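Local coordinates for stromal cell-derived factor 2-like protein (Arabidopsis thaliana, PDB 3MAL) that takes part in protein quality control and the unfolded protein response of the endoplasmic reticulum, in a complex that supports accumulation of the immune receptor kinase EFR, at residues R145-H148 against G153-H156; W127-E132 against K136-D141; I86-M91 against K95-H100; S157-Y162 against G168-C173. All coordinates share one frame; numbering follows the deposited sequence.

Contact 1 of 4, residues R145-H148 against G153-H156; sequences RLQH and GYLH
Gln-147 lays its amide flat against the phenol ring of Tyr-154, the two planes only 11° apart and stacked, with CD 3.7 Å from Tyr-154 CE1. With CG anti to the backbone N (chi1 -172°) and the chain extended beyond it, the glutamine runs along the ring: CB lies near CE1 and CD1, CG makes an off-centre CH-pi contact, and NE2 ends near CZ and the hydroxyl. NE2 is bonded to Ser-152 O, which helps hold the amide's orientation. The same two residues form the one backbone bridge. Leu-155 N reaches Leu-146 O at 2.9 Å and His-148 N reaches Gly-153 O at 2.7 Å, both nearly straight. In the beta-trefoil built from MIR motifs, this is where barrel strand 143-148 passes into strand 154-161, the segments 145-148 and 154-156 differing in direction by 118°. Consistent with that steep angle, a water lies between the strands beyond the bridge, accepting from Leu-146 N and 3.0 Å from Leu-155 O, to which it can donate. On the core side Leu-146 and Leu-155 lie alongside each other, CD1 to CD2 4.0 Å, with Leu-26 touching both. Past the tyrosine, Arg-145 NE forms a salt bridge to Glu-132, and NH1 bonds Lys-179 O and Asn-182 OD1.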
loop_
_atom_site.group_PDB
_atom_site.type_symbol
_atom_site.label_atom_id
_atom_site.label_comp_id
_atom_site.label_asym_id
_atom_site.label_seq_id
_atom_site.Cartn_x
_atom_site.Cartn_y
_atom_site.Cartn_z
ATOM N N ARG A 145 -1.575 -2.697 9.825
ATOM C CA ARG A 145 -0.468 -1.818 9.429
ATOM C C ARG A 145 0.272 -2.581 8.356
ATOM O O ARG A 145 0.172 -3.811 8.297
ATOM C CB ARG A 145 0.466 -1.532 10.614
ATOM C CG ARG A 145 -0.200 -0.774 11.761
ATOM C CD ARG A 145 0.809 -0.297 12.837
ATOM N NE ARG A 145 0.152 -0.238 14.151
ATOM C CZ ARG A 145 -0.418 0.838 14.680
ATOM N NH1 ARG A 145 -0.417 1.992 14.051
ATOM N NH2 ARG A 145 -0.970 0.755 15.865
ATOM N N LEU A 146 0.998 -1.862 7.505
ATOM C CA LEU A 146 1.925 -2.482 6.551
ATOM C C LEU A 146 3.319 -1.914 6.803
ATOM O O LEU A 146 3.558 -0.705 6.671
ATOM C CB LEU A 146 1.479 -2.194 5.122
ATOM C CG LEU A 146 0.178 -2.862 4.667
ATOM C CD1 LEU A 146 -0.319 -2.173 3.433
ATOM C CD2 LEU A 146 0.401 -4.347 4.420
ATOM N N GLN A 147 4.235 -2.795 7.174
ATOM C CA GLN A 147 5.599 -2.382 7.503
ATOM C C GLN A 147 6.577 -2.753 6.392
ATOM O O GLN A 147 6.721 -3.916 6.029
ATOM C CB GLN A 147 6.044 -2.957 8.850
ATOM C CG GLN A 147 7.390 -2.374 9.310
ATOM C CD GLN A 147 7.887 -2.934 10.622
ATOM O OE1 GLN A 147 7.564 -4.067 10.994
ATOM N NE2 GLN A 147 8.681 -2.133 11.345
ATOM N N HIS A 148 7.241 -1.743 5.846
ATOM C CA HIS A 148 8.175 -1.969 4.768
ATOM C C HIS A 148 9.332 -2.815 5.319
ATOM O O HIS A 148 9.960 -2.425 6.300
ATOM C CB HIS A 148 8.652 -0.624 4.215
ATOM C CG HIS A 148 9.509 -0.731 2.980
ATOM N ND1 HIS A 148 10.851 -0.411 2.972
ATOM C CD2 HIS A 148 9.205 -1.097 1.712
ATOM C CE1 HIS A 148 11.341 -0.585 1.755
ATOM N NE2 HIS A 148 10.362 -0.997 0.971
ATOM N N GLY A 153 9.858 1.085 7.787
ATOM C CA GLY A 153 8.841 2.144 7.789
ATOM C C GLY A 153 7.402 1.615 7.735
ATOM O O GLY A 153 7.108 0.709 6.946
ATOM N N TYR A 154 6.510 2.130 8.582
ATOM C CA TYR A 154 5.082 1.819 8.460
ATOM C C TYR A 154 4.509 2.742 7.401
ATOM O O TYR A 154 4.792 3.946 7.412
ATOM C CB TYR A 154 4.334 2.038 9.788
ATOM C CG TYR A 154 4.833 1.140 10.871
ATOM C CD1 TYR A 154 4.483 -0.215 10.880
ATOM C CD2 TYR A 154 5.703 1.614 11.856
ATOM C CE1 TYR A 154 4.938 -1.068 11.868
ATOM C CE2 TYR A 154 6.167 0.757 12.863
ATOM C CZ TYR A 154 5.780 -0.594 12.846
ATOM O OH TYR A 154 6.221 -1.489 13.803
ATOM N N LEU A 155 3.734 2.171 6.478
ATOM C CA LEU A 155 2.961 2.956 5.524
ATOM C C LEU A 155 2.107 3.967 6.308
ATOM O O LEU A 155 1.343 3.594 7.217
ATOM C CB LEU A 155 2.051 2.024 4.689
ATOM C CG LEU A 155 1.253 2.726 3.587
ATOM C CD1 LEU A 155 2.204 3.153 2.456
ATOM C CD2 LEU A 155 0.166 1.777 3.064
ATOM N N HIS A 156 2.196 5.233 5.918
ATOM C CA HIS A 156 1.702 6.325 6.747
ATOM C C HIS A 156 1.033 7.374 5.869
ATOM O O HIS A 156 1.468 7.596 4.748
ATOM C CB HIS A 156 2.906 6.971 7.461
ATOM C CG HIS A 156 2.531 7.840 8.616
ATOM N ND1 HIS A 156 2.301 9.195 8.485
ATOM C CD2 HIS A 156 2.375 7.555 9.928
ATOM C CE1 HIS A 156 2.004 9.705 9.666
ATOM N NE2 HIS A 156 2.056 8.733 10.558
HETATM O O HOH W 1 1.066 0.865 8.341
#

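Contact 2 of 4, residues W127-E132 against K136-D141; sequences WKLIIE and KTWKQD. With SO4 (sulfate ion), chain E; SO4 (sulfate ion), chain C.
Leu-129, the first residue of 127-132 to meet 136-141, sets both methyls against the indole of Trp-138. CD1 sits over one face, 3.8 Å from the centroid of the five-membered ring and 15° off its normal, while CD2 reaches Trp-138 CG at 3.6 Å. Having CG anti to the backbone N (chi1 175°) sends this fork across to the ring. Two residues on, Ile-131 extends CD1 onto the backbone of the returning loop, 3.5 Å from Thr-137 C. The loop's other side grips a sulfate, probably from the crystallisation liquor: Thr-137 OG1 donates to its O4 at 2.8 Å and Lys-136 N to its O1 at 2.9 Å. Lys-139 NZ bridges that O4 and O2 of a second sulfate, and also bonds Thr-137 O. The contact packs the loop between barrel strands 127-131 and 143-148 of the trefoil against the first of them, with Trp-138 resting on Val-144 of strand 143-148 and on Ile-24 and Leu-26 of strand 23-28.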
loop_
_atom_site.group_PDB
_atom_site.type_symbol
_atom_site.label_atom_id
_atom_site.label_comp_id
_atom_site.label_asym_id
_atom_site.label_seq_id
_atom_site.Cartn_x
_atom_site.Cartn_y
_atom_site.Cartn_z
ATOM N N TRP A 127 6.367 -5.751 1.898
ATOM C CA TRP A 127 5.706 -5.168 3.070
ATOM C C TRP A 127 5.199 -6.283 3.964
ATOM O O TRP A 127 4.652 -7.293 3.472
ATOM C CB TRP A 127 4.519 -4.281 2.650
ATOM C CG TRP A 127 4.910 -3.152 1.711
ATOM C CD1 TRP A 127 5.099 -3.245 0.367
ATOM C CD2 TRP A 127 5.160 -1.779 2.059
ATOM N NE1 TRP A 127 5.457 -2.020 -0.158
ATOM C CE2 TRP A 127 5.495 -1.099 0.858
ATOM C CE3 TRP A 127 5.119 -1.056 3.257
ATOM C CZ2 TRP A 127 5.814 0.268 0.828
ATOM C CZ3 TRP A 127 5.423 0.319 3.230
ATOM C CH2 TRP A 127 5.758 0.960 2.017
ATOM N N LYS A 128 5.368 -6.117 5.272
ATOM C CA LYS A 128 4.842 -7.109 6.209
ATOM C C LYS A 128 3.448 -6.670 6.646
ATOM O O LYS A 128 3.261 -5.527 7.088
ATOM C CB LYS A 128 5.805 -7.236 7.391
ATOM C CG LYS A 128 5.340 -8.057 8.604
ATOM C CD LYS A 128 6.304 -7.657 9.745
ATOM C CE LYS A 128 6.062 -8.404 11.032
ATOM N NZ LYS A 128 7.092 -8.033 12.069
ATOM N N LEU A 129 2.467 -7.561 6.491
ATOM C CA LEU A 129 1.120 -7.289 6.992
ATOM C C LEU A 129 1.064 -7.580 8.494
ATOM O O LEU A 129 1.446 -8.666 8.948
ATOM C CB LEU A 129 0.042 -8.103 6.267
ATOM C CG LEU A 129 -1.359 -7.913 6.887
ATOM C CD1 LEU A 129 -2.027 -6.593 6.424
ATOM C CD2 LEU A 129 -2.242 -9.093 6.567
ATOM N N ILE A 130 0.592 -6.599 9.252
ATOM C CA ILE A 130 0.486 -6.734 10.702
ATOM C C ILE A 130 -0.954 -6.471 11.082
ATOM O O ILE A 130 -1.438 -5.343 10.955
ATOM C CB ILE A 130 1.427 -5.742 11.422
ATOM C CG1 ILE A 130 2.880 -5.990 10.970
ATOM C CG2 ILE A 130 1.317 -5.900 12.943
ATOM C CD1 ILE A 130 3.878 -4.943 11.434
ATOM N N ILE A 131 -1.663 -7.513 11.496
ATOM C CA ILE A 131 -3.054 -7.323 11.882
ATOM C C ILE A 131 -3.097 -6.886 13.337
ATOM O O ILE A 131 -2.529 -7.545 14.202
ATOM C CB ILE A 131 -3.907 -8.590 11.665
ATOM C CG1 ILE A 131 -3.851 -9.036 10.196
ATOM C CG2 ILE A 131 -5.364 -8.348 12.108
ATOM C CD1 ILE A 131 -4.522 -10.391 9.966
ATOM N N GLU A 132 -3.797 -5.790 13.608
ATOM C CA GLU A 132 -3.736 -5.203 14.943
ATOM C C GLU A 132 -4.331 -6.053 16.083
ATOM O O GLU A 132 -3.689 -6.219 17.131
ATOM C CB GLU A 132 -4.234 -3.751 14.934
ATOM C CG GLU A 132 -3.153 -2.831 14.377
ATOM C CD GLU A 132 -1.856 -2.926 15.184
ATOM O OE1 GLU A 132 -1.972 -2.945 16.437
ATOM O OE2 GLU A 132 -0.742 -3.001 14.585
ATOM N N LYS A 136 -5.992 -13.682 12.599
ATOM C CA LYS A 136 -4.876 -14.353 11.979
ATOM C C LYS A 136 -4.869 -14.276 10.450
ATOM O O LYS A 136 -3.817 -14.420 9.826
ATOM C CB LYS A 136 -4.801 -15.796 12.477
ATOM C CG LYS A 136 -4.432 -15.907 13.986
ATOM C CD LYS A 136 -4.735 -17.318 14.531
ATOM C CE LYS A 136 -6.258 -17.432 14.761
ATOM N NZ LYS A 136 -6.725 -18.825 14.756
ATOM N N THR A 137 -6.030 -14.054 9.850
ATOM C CA THR A 137 -6.122 -13.870 8.402
ATOM C C THR A 137 -6.668 -12.472 8.111
ATOM O O THR A 137 -7.510 -11.969 8.861
ATOM C CB THR A 137 -7.013 -14.934 7.714
ATOM O OG1 THR A 137 -8.326 -14.874 8.263
ATOM C CG2 THR A 137 -6.445 -16.370 7.887
ATOM N N TRP A 138 -6.183 -11.871 7.029
ATOM C CA TRP A 138 -6.547 -10.517 6.634
ATOM C C TRP A 138 -8.007 -10.496 6.153
ATOM O O TRP A 138 -8.402 -11.329 5.325
ATOM C CB TRP A 138 -5.588 -10.027 5.533
ATOM C CG TRP A 138 -5.564 -8.526 5.260
ATOM C CD1 TRP A 138 -6.157 -7.529 5.990
ATOM C CD2 TRP A 138 -4.880 -7.871 4.186
ATOM N NE1 TRP A 138 -5.899 -6.301 5.419
ATOM C CE2 TRP A 138 -5.106 -6.483 4.322
ATOM C CE3 TRP A 138 -4.095 -8.329 3.115
ATOM C CZ2 TRP A 138 -4.583 -5.538 3.419
ATOM C CZ3 TRP A 138 -3.563 -7.387 2.213
ATOM C CH2 TRP A 138 -3.808 -6.004 2.384
ATOM N N LYS A 139 -8.783 -9.547 6.677
ATOM C CA LYS A 139 -10.181 -9.385 6.312
ATOM C C LYS A 139 -10.524 -7.942 5.958
ATOM O O LYS A 139 -9.846 -6.997 6.379
ATOM C CB LYS A 139 -11.109 -9.887 7.442
ATOM C CG LYS A 139 -10.945 -11.386 7.730
ATOM C CD LYS A 139 -11.782 -11.801 8.928
ATOM C CE LYS A 139 -11.419 -13.225 9.365
ATOM N NZ LYS A 139 -10.122 -13.206 10.065
ATOM N N GLN A 140 -11.589 -7.755 5.185
ATOM C CA GLN A 140 -12.075 -6.419 4.906
ATOM C C GLN A 140 -12.485 -5.698 6.194
ATOM O O GLN A 140 -13.052 -6.301 7.097
ATOM C CB GLN A 140 -13.259 -6.495 3.946
ATOM C CG GLN A 140 -13.844 -5.156 3.620
ATOM C CD GLN A 140 -15.010 -5.257 2.647
ATOM O OE1 GLN A 140 -14.819 -5.355 1.435
ATOM N NE2 GLN A 140 -16.225 -5.189 3.180
ATOM N N ASP A 141 -12.182 -4.416 6.276
ATOM C CA ASP A 141 -12.468 -3.611 7.452
ATOM C C ASP A 141 -11.692 -3.911 8.696
ATOM O O ASP A 141 -11.961 -3.259 9.687
ATOM C CB ASP A 141 -13.951 -3.625 7.857
ATOM C CG ASP A 141 -14.840 -3.211 6.751
ATOM O OD1 ASP A 141 -15.585 -4.071 6.240
ATOM O OD2 ASP A 141 -14.786 -2.028 6.365
HETATM S S SO4 E . -8.882 -16.143 12.229
HETATM O O1 SO4 E . -8.291 -15.340 13.285
HETATM O O2 SO4 E . -8.335 -17.496 12.303
HETATM O O3 SO4 E . -10.338 -16.123 12.413
HETATM O O4 SO4 E . -8.539 -15.563 10.938
HETATM S S SO4 C . -10.829 -10.687 13.070
HETATM O O1 SO4 C . -10.930 -11.078 14.473
HETATM O O2 SO4 C . -10.075 -11.701 12.386
HETATM O O3 SO4 C . -12.149 -10.509 12.493
HETATM O O4 SO4 C . -10.084 -9.440 12.993
#

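Contact 3 of 4, residues I86-M91 against K95-H100; sequences IRLQHM and KWLHSH
Arg-87 and Gln-89 clasp the indole of Trp-96 from opposite faces, where barrel strand 85-90 of the beta-trefoil gives way to strand 96-100. Traced outward, Arg-87 begins with CB 3.8 Å from Trp-96 CE3; CD passes CZ3 less closely, and a bend at the CG-CD bond folds the rest back over the ring. NE is nearest CZ3; CZ, NH1 and NH2 are nearest CH2. The guanidinium lies flat on the indole, planes 10° apart, NH1 3.5 Å from Trp-96 CH2 near the rim, an off-centre cation-pi contact. Pro-68 O and Ser-121 OG bond NE and NH1, helping set its rotation. On the other face Gln-89 CG stands over the six-membered ring, 4.0 Å from its centroid, and the amide stacks at 12° to it, with OE1 bonded to Lys-67 NZ and NE2 to Arg-94 O. Indole NE1 donates to Asp-117 O. One backbone bridge, Gln-89 with Trp-96, joins segments 119° apart in direction, flanked by bonds from Leu-97 N to Leu-88 O and His-90 N to Lys-95 O, both 2.9 Å. Toward the core Leu-88 CD1 meets Leu-97 CD2 at 3.8 Å. A water accepts from Leu-88 N and stands 2.8 Å from Leu-97 O, within donating distance.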
loop_
_atom_site.group_PDB
_atom_site.type_symbol
_atom_site.label_atom_id
_atom_site.label_comp_id
_atom_site.label_asym_id
_atom_site.label_seq_id
_atom_site.Cartn_x
_atom_site.Cartn_y
_atom_site.Cartn_z
ATOM N N ILE A 86 4.045 -9.370 1.746
ATOM C CA ILE A 86 3.196 -9.196 0.563
ATOM C C ILE A 86 3.722 -8.082 -0.350
ATOM O O ILE A 86 4.621 -7.293 0.031
ATOM C CB ILE A 86 1.685 -8.888 0.914
ATOM C CG1 ILE A 86 1.522 -7.464 1.491
ATOM C CG2 ILE A 86 1.085 -9.965 1.849
ATOM C CD1 ILE A 86 0.053 -7.026 1.695
ATOM N N ARG A 87 3.164 -8.048 -1.557
ATOM C CA ARG A 87 3.391 -6.971 -2.520
ATOM C C ARG A 87 1.993 -6.427 -2.889
ATOM O O ARG A 87 0.996 -7.172 -2.863
ATOM C CB ARG A 87 4.130 -7.490 -3.760
ATOM C CG ARG A 87 5.572 -7.986 -3.478
ATOM C CD ARG A 87 6.346 -8.393 -4.749
ATOM N NE ARG A 87 5.742 -9.540 -5.401
ATOM C CZ ARG A 87 5.980 -9.929 -6.649
ATOM N NH1 ARG A 87 6.826 -9.265 -7.427
ATOM N NH2 ARG A 87 5.326 -10.969 -7.129
ATOM N N LEU A 88 1.917 -5.132 -3.193
ATOM C CA LEU A 88 0.687 -4.534 -3.676
ATOM C C LEU A 88 0.981 -3.952 -5.039
ATOM O O LEU A 88 1.781 -3.040 -5.163
ATOM C CB LEU A 88 0.168 -3.438 -2.711
ATOM C CG LEU A 88 -0.364 -3.954 -1.371
ATOM C CD1 LEU A 88 -0.630 -2.756 -0.436
ATOM C CD2 LEU A 88 -1.649 -4.784 -1.578
ATOM N N GLN A 89 0.359 -4.513 -6.075
ATOM C CA GLN A 89 0.639 -4.038 -7.427
ATOM C C GLN A 89 -0.512 -3.151 -7.870
ATOM O O GLN A 89 -1.651 -3.564 -7.818
ATOM C CB GLN A 89 0.825 -5.213 -8.393
ATOM C CG GLN A 89 1.302 -4.757 -9.777
ATOM C CD GLN A 89 1.497 -5.920 -10.749
ATOM O OE1 GLN A 89 0.794 -6.941 -10.678
ATOM N NE2 GLN A 89 2.438 -5.758 -11.675
ATOM N N HIS A 90 -0.195 -1.940 -8.312
ATOM C CA HIS A 90 -1.172 -0.968 -8.788
ATOM C C HIS A 90 -1.806 -1.511 -10.063
ATOM O O HIS A 90 -1.098 -1.840 -11.021
ATOM C CB HIS A 90 -0.466 0.374 -9.062
ATOM C CG HIS A 90 -1.399 1.528 -9.270
ATOM N ND1 HIS A 90 -1.405 2.277 -10.434
ATOM C CD2 HIS A 90 -2.334 2.084 -8.461
ATOM C CE1 HIS A 90 -2.312 3.233 -10.334
ATOM N NE2 HIS A 90 -2.897 3.134 -9.152
ATOM N N MET A 91 -3.133 -1.607 -10.083
ATOM C CA MET A 91 -3.810 -2.251 -11.202
ATOM C C MET A 91 -3.629 -1.486 -12.505
ATOM O O MET A 91 -3.414 -2.090 -13.559
ATOM C CB MET A 91 -5.299 -2.425 -10.929
ATOM C CG MET A 91 -5.675 -3.655 -10.121
ATOM S SD MET A 91 -7.479 -3.915 -10.151
ATOM C CE MET A 91 -7.739 -4.618 -11.761
ATOM N N LYS A 95 2.834 -1.023 -11.575
ATOM C CA LYS A 95 4.010 -0.776 -10.717
ATOM C C LYS A 95 3.747 -1.243 -9.276
ATOM O O LYS A 95 2.588 -1.389 -8.870
ATOM C CB LYS A 95 4.462 0.705 -10.766
ATOM C CG LYS A 95 4.805 1.228 -12.194
ATOM C CD LYS A 95 5.843 2.373 -12.090
ATOM C CE LYS A 95 6.387 2.866 -13.450
ATOM N NZ LYS A 95 6.619 1.762 -14.423
ATOM N N TRP A 96 4.821 -1.497 -8.524
ATOM C CA TRP A 96 4.732 -2.110 -7.179
ATOM C C TRP A 96 4.830 -1.043 -6.100
ATOM O O TRP A 96 5.678 -0.166 -6.198
ATOM C CB TRP A 96 5.879 -3.122 -6.978
ATOM C CG TRP A 96 5.908 -4.148 -8.050
ATOM C CD1 TRP A 96 6.620 -4.113 -9.220
ATOM C CD2 TRP A 96 5.141 -5.344 -8.075
ATOM N NE1 TRP A 96 6.337 -5.235 -9.976
ATOM C CE2 TRP A 96 5.427 -6.001 -9.293
ATOM C CE3 TRP A 96 4.229 -5.927 -7.187
ATOM C CZ2 TRP A 96 4.838 -7.219 -9.637
ATOM C CZ3 TRP A 96 3.665 -7.146 -7.518
ATOM C CH2 TRP A 96 3.957 -7.773 -8.738
ATOM N N LEU A 97 3.966 -1.110 -5.082
ATOM C CA LEU A 97 4.124 -0.255 -3.889
ATOM C C LEU A 97 5.546 -0.446 -3.307
ATOM O O LEU A 97 5.967 -1.573 -3.049
ATOM C CB LEU A 97 3.071 -0.611 -2.823
ATOM C CG LEU A 97 3.023 0.390 -1.655
ATOM C CD1 LEU A 97 2.599 1.790 -2.165
ATOM C CD2 LEU A 97 2.136 -0.120 -0.480
ATOM N N HIS A 98 6.271 0.648 -3.105
ATOM C CA HIS A 98 7.744 0.590 -2.925
ATOM C C HIS A 98 8.199 1.622 -1.891
ATOM O O HIS A 98 7.599 2.695 -1.748
ATOM C CB HIS A 98 8.418 0.896 -4.279
ATOM C CG HIS A 98 9.898 0.615 -4.354
ATOM N ND1 HIS A 98 10.413 -0.634 -4.646
ATOM C CD2 HIS A 98 10.966 1.450 -4.283
ATOM C CE1 HIS A 98 11.734 -0.561 -4.710
ATOM N NE2 HIS A 98 12.093 0.691 -4.493
ATOM N N SER A 99 9.262 1.308 -1.192
ATOM C CA SER A 99 9.966 2.277 -0.318
ATOM C C SER A 99 11.507 2.077 -0.349
ATOM O O SER A 99 11.985 1.218 -1.007
ATOM C CB SER A 99 9.387 2.534 1.091
ATOM O OG SER A 99 9.855 3.671 1.764
ATOM N N HIS A 100 12.209 2.990 0.317
ATOM C CA HIS A 100 13.618 3.179 0.239
ATOM C C HIS A 100 14.029 4.458 1.007
ATOM O O HIS A 100 13.234 5.129 1.571
ATOM C CB HIS A 100 14.068 3.206 -1.207
ATOM C CG HIS A 100 13.243 4.052 -2.132
ATOM N ND1 HIS A 100 12.314 4.975 -1.719
ATOM C CD2 HIS A 100 13.216 4.086 -3.480
ATOM C CE1 HIS A 100 11.788 5.572 -2.764
ATOM N NE2 HIS A 100 12.313 5.048 -3.848
HETATM O O HOH W 2 4.596 -3.976 -3.501
#

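Contact 4 of 4, residues S157-Y162 against G168-C173; sequences SHDKKY and GQQEVC
His-158 turns its imidazole back toward Glu-171 by taking the crowded position for CG, between backbone N and carbonyl carbon (chi1 36°). NE2 donates to Glu-171 OE1 at 2.8 Å, with the oxygen close to the ring plane and the carboxylate 22° from coplanar. Lys-160 CD covers one face of the ring, and Cys-173 SG approaches obliquely. Glu-171 meets the histidine with CG anti to its own backbone N (chi1 -163°) and an extended chain. Ser-157 OG donates to Glu-171 O at 2.7 Å, coming in from off the carbonyl plane. Gln-170 projects the other way, its CD packing 3.2 Å from His-158 O and its OE1 bonded to Thr-31 OG1. These side chains span a beta hairpin of the trefoil, strands 154-161 and 170-175, whose first arm turns a corner at Asp-159, the centre of an inverse gamma turn. Past it the arms pair: Glu-171 N bonds Lys-160 O and Tyr-162 N bonds Gln-169 O, each at 2.9 Å. A water links Tyr-162 OH to Val-172 N. Since Ser-107, Ser-104 and Ile-106 N also donate to the Glu-171 carboxylate, this buried group has four donors, which probably favours its ionised form and could in turn stabilise a protonated His-158.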
loop_
_atom_site.group_PDB
_atom_site.type_symbol
_atom_site.label_atom_id
_atom_site.label_comp_id
_atom_site.label_asym_id
_atom_site.label_seq_id
_atom_site.Cartn_x
_atom_site.Cartn_y
_atom_site.Cartn_z
ATOM N N SER A 157 -0.049 7.984 6.364
ATOM C CA SER A 157 -0.550 9.213 5.779
ATOM C C SER A 157 -1.004 10.191 6.869
ATOM O O SER A 157 -0.893 9.915 8.078
ATOM C CB SER A 157 -1.677 8.943 4.763
ATOM O OG SER A 157 -1.783 10.018 3.833
ATOM N N HIS A 158 -1.491 11.348 6.426
ATOM C CA HIS A 158 -1.852 12.461 7.320
ATOM C C HIS A 158 -2.462 13.598 6.505
ATOM O O HIS A 158 -2.388 13.611 5.280
ATOM C CB HIS A 158 -0.657 13.012 8.122
ATOM C CG HIS A 158 0.653 13.029 7.377
ATOM N ND1 HIS A 158 1.872 12.977 8.025
ATOM C CD2 HIS A 158 0.940 13.073 6.053
ATOM C CE1 HIS A 158 2.851 12.994 7.137
ATOM N NE2 HIS A 158 2.313 13.059 5.928
ATOM N N ASP A 159 -3.034 14.560 7.207
ATOM C CA ASP A 159 -3.664 15.720 6.599
ATOM C C ASP A 159 -2.572 16.724 6.181
ATOM O O ASP A 159 -2.517 17.848 6.686
ATOM C CB ASP A 159 -4.613 16.338 7.630
ATOM C CG ASP A 159 -5.465 17.442 7.062
ATOM O OD1 ASP A 159 -5.706 17.460 5.842
ATOM O OD2 ASP A 159 -5.875 18.308 7.852
ATOM N N LYS A 160 -1.696 16.285 5.278
ATOM C CA LYS A 160 -0.655 17.119 4.668
ATOM C C LYS A 160 -0.809 16.938 3.172
ATOM O O LYS A 160 -0.621 15.834 2.669
ATOM C CB LYS A 160 0.743 16.701 5.154
ATOM C CG LYS A 160 0.904 16.863 6.673
ATOM C CD LYS A 160 2.370 16.836 7.089
ATOM C CE LYS A 160 2.538 16.815 8.616
ATOM N NZ LYS A 160 2.496 18.186 9.192
ATOM N N LYS A 161 -1.187 18.017 2.471
ATOM C CA LYS A 161 -1.692 17.890 1.111
ATOM C C LYS A 161 -0.881 18.621 0.057
ATOM O O LYS A 161 -0.345 19.701 0.313
ATOM C CB LYS A 161 -3.133 18.402 1.024
ATOM C CG LYS A 161 -4.140 17.734 1.935
ATOM C CD LYS A 161 -5.508 18.269 1.552
ATOM C CE LYS A 161 -6.457 18.418 2.720
ATOM N NZ LYS A 161 -7.309 17.219 2.885
ATOM N N TYR A 162 -0.824 18.038 -1.141
ATOM C CA TYR A 162 -0.273 18.726 -2.317
ATOM C C TYR A 162 -1.210 19.875 -2.717
ATOM O O TYR A 162 -2.381 19.879 -2.336
ATOM C CB TYR A 162 -0.054 17.714 -3.468
ATOM C CG TYR A 162 0.924 16.620 -3.068
ATOM C CD1 TYR A 162 0.486 15.340 -2.741
ATOM C CD2 TYR A 162 2.285 16.894 -2.964
ATOM C CE1 TYR A 162 1.397 14.339 -2.346
ATOM C CE2 TYR A 162 3.196 15.934 -2.568
ATOM C CZ TYR A 162 2.757 14.656 -2.262
ATOM O OH TYR A 162 3.692 13.733 -1.868
ATOM N N GLY A 168 -5.043 18.712 -3.091
ATOM C CA GLY A 168 -6.095 18.084 -2.286
ATOM C C GLY A 168 -5.796 16.616 -1.955
ATOM O O GLY A 168 -6.443 16.040 -1.082
ATOM N N GLN A 169 -4.842 16.007 -2.657
ATOM C CA GLN A 169 -4.375 14.641 -2.331
ATOM C C GLN A 169 -3.323 14.704 -1.211
ATOM O O GLN A 169 -2.590 15.686 -1.111
ATOM C CB GLN A 169 -3.801 13.939 -3.556
ATOM C CG GLN A 169 -4.878 13.569 -4.600
ATOM C CD GLN A 169 -4.298 13.057 -5.925
ATOM O OE1 GLN A 169 -3.331 12.276 -5.948
ATOM N NE2 GLN A 169 -4.922 13.473 -7.049
ATOM N N GLN A 170 -3.277 13.678 -0.362
ATOM C CA GLN A 170 -2.382 13.682 0.810
ATOM C C GLN A 170 -1.047 13.024 0.479
ATOM O O GLN A 170 -0.982 12.091 -0.347
ATOM C CB GLN A 170 -3.017 12.933 2.007
ATOM C CG GLN A 170 -4.239 13.604 2.549
ATOM C CD GLN A 170 -4.960 12.816 3.630
ATOM O OE1 GLN A 170 -4.662 11.636 3.909
ATOM N NE2 GLN A 170 -5.917 13.467 4.257
ATOM N N GLU A 171 0.007 13.500 1.142
ATOM C CA GLU A 171 1.282 12.784 1.167
ATOM C C GLU A 171 1.103 11.389 1.755
ATOM O O GLU A 171 0.418 11.208 2.771
ATOM C CB GLU A 171 2.330 13.530 2.008
ATOM C CG GLU A 171 3.768 13.063 1.735
ATOM C CD GLU A 171 4.735 13.486 2.824
ATOM O OE1 GLU A 171 4.363 13.400 4.001
ATOM O OE2 GLU A 171 5.864 13.891 2.503
ATOM N N VAL A 172 1.746 10.415 1.116
ATOM C CA VAL A 172 1.912 9.093 1.709
ATOM C C VAL A 172 3.412 8.918 1.937
ATOM O O VAL A 172 4.227 9.304 1.089
ATOM C CB VAL A 172 1.310 7.993 0.801
ATOM C CG1 VAL A 172 1.647 6.569 1.327
ATOM C CG2 VAL A 172 -0.203 8.202 0.701
ATOM N N CYS A 173 3.777 8.392 3.103
ATOM C CA CYS A 173 5.202 8.233 3.436
ATOM C C CYS A 173 5.363 7.060 4.399
ATOM O O CYS A 173 4.387 6.377 4.705
ATOM C CB CYS A 173 5.755 9.528 4.040
ATOM S SG CYS A 173 4.983 10.003 5.594
HETATM O O HOH W 3 -8.635 17.082 -0.010
HETATM O O HOH W 4 3.092 11.090 -1.309
#

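How the contacts relate
From the N terminus, contact 3 comes first, closing the short link between barrel strand 85-90 and strand 96-100. Contact 2 then holds down the loop after strand 127-131, contact 1 closes the turn between strands 143-148 and 154-161, and contact 4 ends the series at the 154-161/170-175 hairpin; none nests in or crosses another. Trp-127 O meets Ile-86 N at 2.8 Å, joining contacts 2 and 3 through neighbouring barrel strands, and Gln-147 O meets Lys-128 N at 2.7 Å, joining contacts 1 and 2. Leu-146 packs on Ile-86 and Leu-88 of contact 3. Contact 4 continues contact 1 along strand 154-161, leading from the barrel to the second sheet, whereas its centre lies about 23 Å from that of contact 2.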